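PDB 6A34: putative methylthioribose-1-phosphate isomerase from Pyrococcus horikoshii OT3, which probably catalyses the interconversion of 5-methylthioribose 1-phosphate and 5-methylthioribulose 1-phosphate, an isomerisation step of the methionine salvage pathway. Local coordinates for residues N162-C167 and K223-N228; L196-T201 and W213-D218. All blocks are in the same frame, centred on the assembly; numbering follows the deposited sequence.

Contact 1: N162-C167 and K223-N228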
loop_
_atom_site.group_PDB
_atom_site.type_symbol
_atom_site.label_atom_id
_atom_site.label_comp_id
_atom_site.label_asym_id
_atom_site.label_seq_id
_atom_site.Cartn_x
_atom_site.Cartn_y
_atom_site.Cartn_z
ATOM N N ASN A 162 -0.256 -16.148 -15.052
ATOM C CA ASN A 162 -0.255 -15.399 -13.859
ATOM C C ASN A 162 -1.000 -14.090 -14.140
ATOM O O ASN A 162 -0.595 -13.285 -14.987
ATOM C CB ASN A 162 1.191 -15.199 -13.394
ATOM C CG ASN A 162 1.951 -16.501 -13.198
ATOM O OD1 ASN A 162 1.361 -17.571 -12.989
ATOM N ND2 ASN A 162 3.271 -16.423 -13.247
ATOM N N ILE A 163 -2.100 -13.905 -13.421
ATOM C CA ILE A 163 -2.946 -12.735 -13.484
ATOM C C ILE A 163 -2.798 -11.941 -12.184
ATOM O O ILE A 163 -2.639 -12.532 -11.134
ATOM C CB ILE A 163 -4.412 -13.152 -13.661
ATOM C CG1 ILE A 163 -4.586 -14.140 -14.817
ATOM C CG2 ILE A 163 -5.272 -11.908 -13.800
ATOM C CD1 ILE A 163 -4.057 -13.631 -16.144
ATOM N N LEU A 164 -2.922 -10.615 -12.272
ATOM C CA LEU A 164 -2.874 -9.733 -11.067
ATOM C C LEU A 164 -4.147 -8.873 -11.032
ATOM O O LEU A 164 -4.660 -8.438 -12.043
ATOM C CB LEU A 164 -1.517 -9.009 -11.088
ATOM C CG LEU A 164 -1.235 -7.659 -10.413
ATOM C CD1 LEU A 164 -2.406 -6.939 -9.792
ATOM C CD2 LEU A 164 -0.072 -7.752 -9.438
ATOM N N THR A 165 -4.696 -8.710 -9.842
ATOM C CA THR A 165 -5.869 -7.872 -9.666
ATOM C C THR A 165 -5.711 -7.048 -8.392
ATOM O O THR A 165 -4.669 -7.098 -7.700
ATOM C CB THR A 165 -7.163 -8.698 -9.699
ATOM O OG1 THR A 165 -8.307 -7.858 -9.884
ATOM C CG2 THR A 165 -7.353 -9.534 -8.463
ATOM N N HIS A 166 -6.750 -6.237 -8.173
ATOM C CA HIS A 166 -6.776 -5.152 -7.260
ATOM C C HIS A 166 -8.166 -5.088 -6.631
ATOM O O HIS A 166 -9.178 -5.298 -7.304
ATOM C CB HIS A 166 -6.419 -3.873 -8.026
ATOM C CG HIS A 166 -5.985 -2.729 -7.165
ATOM N ND1 HIS A 166 -4.716 -2.640 -6.649
ATOM C CD2 HIS A 166 -6.625 -1.614 -6.750
ATOM C CE1 HIS A 166 -4.593 -1.521 -5.948
ATOM N NE2 HIS A 166 -5.743 -0.869 -5.995
ATOM N N CYS A 167 -8.202 -4.762 -5.342
ATOM C CA CYS A 167 -9.439 -4.574 -4.599
ATOM C C CYS A 167 -10.221 -5.887 -4.527
ATOM O O CYS A 167 -9.610 -6.963 -4.528
ATOM C CB CYS A 167 -10.312 -3.465 -5.186
ATOM S SG CYS A 167 -11.373 -2.719 -3.915
ATOM N N LYS A 223 -1.660 -15.327 -4.254
ATOM C CA LYS A 223 -0.557 -14.765 -3.509
ATOM C C LYS A 223 -0.874 -13.311 -3.157
ATOM O O LYS A 223 -1.132 -12.492 -4.064
ATOM C CB LYS A 223 0.746 -14.850 -4.300
ATOM C CG LYS A 223 1.542 -16.121 -4.072
ATOM C CD LYS A 223 3.009 -16.007 -4.410
ATOM C CE LYS A 223 3.570 -17.301 -4.964
ATOM N NZ LYS A 223 3.131 -18.481 -4.187
ATOM N N LEU A 224 -0.838 -12.995 -1.854
ATOM C CA LEU A 224 -1.246 -11.668 -1.366
ATOM C C LEU A 224 0.011 -10.805 -1.246
ATOM O O LEU A 224 1.006 -11.301 -0.761
ATOM C CB LEU A 224 -1.939 -11.845 -0.016
ATOM C CG LEU A 224 -2.336 -10.564 0.700
ATOM C CD1 LEU A 224 -3.396 -9.811 -0.096
ATOM C CD2 LEU A 224 -2.864 -10.897 2.092
ATOM N N ILE A 225 -0.005 -9.590 -1.817
ATOM C CA ILE A 225 1.160 -8.679 -1.781
ATOM C C ILE A 225 0.747 -7.272 -1.337
ATOM O O ILE A 225 -0.412 -6.828 -1.523
ATOM C CB ILE A 225 1.844 -8.570 -3.152
ATOM C CG1 ILE A 225 0.861 -8.101 -4.226
ATOM C CG2 ILE A 225 2.578 -9.853 -3.557
ATOM C CD1 ILE A 225 1.561 -7.780 -5.502
ATOM N N ALA A 226 1.740 -6.533 -0.832
ATOM C CA ALA A 226 1.585 -5.104 -0.573
ATOM C C ALA A 226 1.476 -4.407 -1.932
ATOM O O ALA A 226 2.078 -4.831 -2.901
ATOM C CB ALA A 226 2.740 -4.558 0.246
ATOM N N ASP A 227 0.699 -3.330 -1.977
ATOM C CA ASP A 227 0.455 -2.547 -3.212
ATOM C C ASP A 227 1.772 -2.112 -3.852
ATOM O O ASP A 227 1.911 -2.106 -5.063
ATOM C CB ASP A 227 -0.430 -1.363 -2.859
ATOM C CG ASP A 227 -1.776 -1.810 -2.316
ATOM O OD1 ASP A 227 -2.356 -2.749 -2.926
ATOM O OD2 ASP A 227 -2.239 -1.218 -1.286
ATOM N N ASN A 228 2.709 -1.704 -2.995
ATOM C CA ASN A 228 4.061 -1.345 -3.341
ATOM C C ASN A 228 4.715 -2.418 -4.206
ATOM O O ASN A 228 5.618 -2.127 -4.964
ATOM C CB ASN A 228 4.940 -1.147 -2.088
ATOM C CG ASN A 228 4.839 0.250 -1.520
ATOM O OD1 ASN A 228 4.588 1.212 -2.266
ATOM N ND2 ASN A 228 5.046 0.372 -0.224
#
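His166 stretches its ring out with CG anti to the backbone N (chi1 -162°), while Asp227 sets CG anti to its own carbonyl carbon (chi1 -61°), and these two turns bring imidazole and carboxylate together. The side chains cross at about a right angle, with the two planes 48° apart; OD1 of Asp227 comes obliquely to CE1 of His166 at 4.0 Å, a packing contact and not a hydrogen bond. The polar ends are satisfied by other partners: ND1 of His166 bonds to Asp199 and NE2 to the carbonyl O of Ile259, which fixes the rotation of the ring, while OD1 of Asp227 accepts from the backbone N of Thr201 and OD2 from that of Arg202. Strands 161-165 and 222-225 are not neighbours in the mostly parallel, Rossmann-like sheet. Strand 193-199 runs between them, so the CA atoms of Leu164 and Lys223 stay 9.4 Å apart and the two segments meet through side-chain ends alone. Further back along the strands, CD2 of Leu164 meets CD1 of Ile225 at 4.3 Å; Trp197 and Asp199 of the middle strand touch both residues. Asn228 of the second subunit packs against both His166 and Asp227.

Contact 2: L196-T201 and W213-D218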
loop_
_atom_site.group_PDB
_atom_site.type_symbol
_atom_site.label_atom_id
_atom_site.label_comp_id
_atom_site.label_asym_id
_atom_site.label_seq_id
_atom_site.Cartn_x
_atom_site.Cartn_y
_atom_site.Cartn_z
ATOM N N LEU A 196 -2.977 -16.167 -9.142
ATOM C CA LEU A 196 -3.627 -14.901 -9.022
ATOM C C LEU A 196 -2.892 -14.055 -7.978
ATOM O O LEU A 196 -3.029 -14.320 -6.804
ATOM C CB LEU A 196 -5.083 -15.106 -8.600
ATOM C CG LEU A 196 -5.930 -13.832 -8.568
ATOM C CD1 LEU A 196 -5.888 -13.107 -9.897
ATOM C CD2 LEU A 196 -7.371 -14.148 -8.192
ATOM N N TRP A 197 -2.185 -13.008 -8.421
ATOM C CA TRP A 197 -1.679 -11.987 -7.494
ATOM C C TRP A 197 -2.837 -11.108 -7.032
ATOM O O TRP A 197 -3.634 -10.615 -7.878
ATOM C CB TRP A 197 -0.633 -11.092 -8.154
ATOM C CG TRP A 197 0.578 -11.810 -8.628
ATOM C CD1 TRP A 197 0.819 -12.236 -9.892
ATOM C CD2 TRP A 197 1.719 -12.184 -7.844
ATOM N NE1 TRP A 197 2.048 -12.829 -9.948
ATOM C CE2 TRP A 197 2.625 -12.806 -8.714
ATOM C CE3 TRP A 197 2.071 -12.030 -6.496
ATOM C CZ2 TRP A 197 3.872 -13.266 -8.296
ATOM C CZ3 TRP A 197 3.295 -12.502 -6.072
ATOM C CH2 TRP A 197 4.184 -13.118 -6.959
ATOM N N LEU A 198 -2.870 -10.852 -5.723
ATOM C CA LEU A 198 -3.854 -9.980 -5.077
ATOM C C LEU A 198 -3.149 -8.835 -4.354
ATOM O O LEU A 198 -2.470 -9.073 -3.346
ATOM C CB LEU A 198 -4.655 -10.783 -4.050
ATOM C CG LEU A 198 -5.429 -11.955 -4.626
ATOM C CD1 LEU A 198 -6.118 -12.730 -3.488
ATOM C CD2 LEU A 198 -6.430 -11.471 -5.667
ATOM N N ASP A 199 -3.343 -7.607 -4.855
ATOM C CA ASP A 199 -2.936 -6.395 -4.152
ATOM C C ASP A 199 -3.813 -6.295 -2.904
ATOM O O ASP A 199 -5.036 -6.413 -3.014
ATOM C CB ASP A 199 -3.135 -5.144 -5.008
ATOM C CG ASP A 199 -2.245 -5.017 -6.237
ATOM O OD1 ASP A 199 -1.242 -5.734 -6.335
ATOM O OD2 ASP A 199 -2.566 -4.167 -7.093
ATOM N N GLU A 200 -3.210 -6.047 -1.737
ATOM C CA GLU A 200 -3.983 -5.962 -0.496
ATOM C C GLU A 200 -5.018 -4.833 -0.579
ATOM O O GLU A 200 -6.106 -4.963 0.012
ATOM C CB GLU A 200 -3.062 -5.850 0.719
ATOM C CG GLU A 200 -2.146 -4.630 0.766
ATOM C CD GLU A 200 -1.359 -4.561 2.077
ATOM O OE1 GLU A 200 -1.535 -5.500 2.881
ATOM O OE2 GLU A 200 -0.595 -3.561 2.318
ATOM N N THR A 201 -4.640 -3.728 -1.256
ATOM C CA THR A 201 -5.485 -2.567 -1.591
ATOM C C THR A 201 -5.819 -1.694 -0.371
ATOM O O THR A 201 -6.982 -1.592 0.081
ATOM C CB THR A 201 -6.759 -2.995 -2.327
ATOM O OG1 THR A 201 -6.433 -4.020 -3.268
ATOM C CG2 THR A 201 -7.384 -1.837 -3.077
ATOM N N TRP A 213 -9.781 -14.148 0.917
ATOM C CA TRP A 213 -10.662 -15.073 1.547
ATOM C C TRP A 213 -11.487 -15.856 0.510
ATOM O O TRP A 213 -11.394 -17.065 0.474
ATOM C CB TRP A 213 -11.550 -14.347 2.556
ATOM C CG TRP A 213 -12.430 -15.324 3.250
ATOM C CD1 TRP A 213 -12.098 -16.081 4.328
ATOM C CD2 TRP A 213 -13.735 -15.753 2.829
ATOM N NE1 TRP A 213 -13.119 -16.938 4.617
ATOM C CE2 TRP A 213 -14.144 -16.756 3.734
ATOM C CE3 TRP A 213 -14.601 -15.389 1.792
ATOM C CZ2 TRP A 213 -15.377 -17.405 3.632
ATOM C CZ3 TRP A 213 -15.832 -16.014 1.704
ATOM C CH2 TRP A 213 -16.209 -17.014 2.606
ATOM N N GLU A 214 -12.264 -15.175 -0.338
ATOM C CA GLU A 214 -13.179 -15.889 -1.256
ATOM C C GLU A 214 -12.405 -16.706 -2.294
ATOM O O GLU A 214 -12.874 -17.767 -2.661
ATOM C CB GLU A 214 -14.201 -14.984 -1.945
ATOM C CG GLU A 214 -13.647 -13.787 -2.710
ATOM C CD GLU A 214 -14.690 -13.225 -3.669
ATOM O OE1 GLU A 214 -15.047 -13.966 -4.604
ATOM O OE2 GLU A 214 -15.230 -12.102 -3.427
ATOM N N TYR A 215 -11.259 -16.208 -2.793
ATOM C CA TYR A 215 -10.581 -16.928 -3.859
ATOM C C TYR A 215 -9.885 -18.141 -3.250
ATOM O O TYR A 215 -9.788 -19.213 -3.890
ATOM C CB TYR A 215 -9.628 -16.033 -4.659
ATOM C CG TYR A 215 -10.299 -14.930 -5.443
ATOM C CD1 TYR A 215 -11.440 -15.177 -6.193
ATOM C CD2 TYR A 215 -9.820 -13.627 -5.419
ATOM C CE1 TYR A 215 -12.070 -14.174 -6.914
ATOM C CE2 TYR A 215 -10.438 -12.616 -6.137
ATOM C CZ TYR A 215 -11.570 -12.885 -6.890
ATOM O OH TYR A 215 -12.216 -11.896 -7.585
ATOM N N SER A 216 -9.399 -17.965 -2.022
ATOM C CA SER A 216 -8.866 -19.084 -1.273
ATOM C C SER A 216 -9.976 -20.116 -0.971
ATOM O O SER A 216 -9.819 -21.285 -1.235
ATOM C CB SER A 216 -8.162 -18.639 -0.031
ATOM O OG SER A 216 -7.405 -19.726 0.457
ATOM N N TYR A 217 -11.112 -19.667 -0.449
ATOM C CA TYR A 217 -12.239 -20.532 -0.190
ATOM C C TYR A 217 -12.515 -21.462 -1.374
ATOM O O TYR A 217 -12.790 -22.645 -1.169
ATOM C CB TYR A 217 -13.494 -19.719 0.124
ATOM C CG TYR A 217 -14.625 -20.525 0.715
ATOM C CD1 TYR A 217 -15.561 -21.122 -0.107
ATOM C CD2 TYR A 217 -14.777 -20.672 2.083
ATOM C CE1 TYR A 217 -16.622 -21.845 0.403
ATOM C CE2 TYR A 217 -15.837 -21.394 2.614
ATOM C CZ TYR A 217 -16.763 -21.991 1.767
ATOM O OH TYR A 217 -17.841 -22.700 2.231
ATOM N N ASP A 218 -12.396 -20.948 -2.601
ATOM C CA ASP A 218 -12.701 -21.717 -3.773
ATOM C C ASP A 218 -11.487 -22.479 -4.286
ATOM O O ASP A 218 -11.578 -23.111 -5.341
ATOM C CB ASP A 218 -13.311 -20.831 -4.860
ATOM C CG ASP A 218 -14.806 -20.623 -4.690
ATOM O OD1 ASP A 218 -15.436 -21.498 -4.043
ATOM O OD2 ASP A 218 -15.345 -19.596 -5.219
#
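Tyr215 leans from its helix onto Leu196 and Leu198 of strand 193-199. CB leaves the backbone toward the strand, and chi1 of -65° sets CG beside the backbone N. CG is already within 4.1 Å of CD2 of Leu196. Next along the ring, CD2 of Tyr215 makes the closest approaches, 3.7 Å to CD2 of Leu196 and 4.0 Å to CD2 of Leu198. CE2 of Tyr215 still feels both methyls, at 4.0 Å from CD2 of Leu196 and a little farther from that of Leu198. The tip, OH, lies beyond both methyls, 5.4 Å from CD2 of Leu196. The Leu196 methyl sits over one face, a CH-pi contact 4.1 Å from CD2 to the ring centroid and 26° off the normal; CD2 of Leu198 comes in obliquely. Glu214 lays its CD over the rim of the opposite face, and Val180, Val184 and Arg185 of helix 180-189 also touch the ring. With an alanine here, both leucine methyls would probably lose their aromatic partner and a gap open between helix and strand. This is the apolar helix-on-sheet packing of a right-handed beta-alpha-beta crossover, in which strand 193-199, helix 206-217 and strand 222-225 follow one another in the Rossmann-like domain.

Contact 2 is nested inside the loop closed by contact 1, their centres 8 Å apart. Strand 193-199 joins them: it gives contact 2 its leucines and separates the two strands of contact 1, and Trp197 N probably donates a hydrogen bond to Ile163 O (2.8 Å). The bond between Asp199 OD2 and His166 ND1 (2.7 Å) ties the strand's C-terminal end to contact 1, and Asp199 CB packs 3.3 Å from Asp227 OD1. This end of the sheet leads into the predicted active site. Segment 162-167 holds Cys167, the probable transition-state stabiliser; the His166 side chain is about 4 Å from that of Lys258, a predicted substrate-binding residue, and about 9 Å from that of Asp247, the probable proton donor.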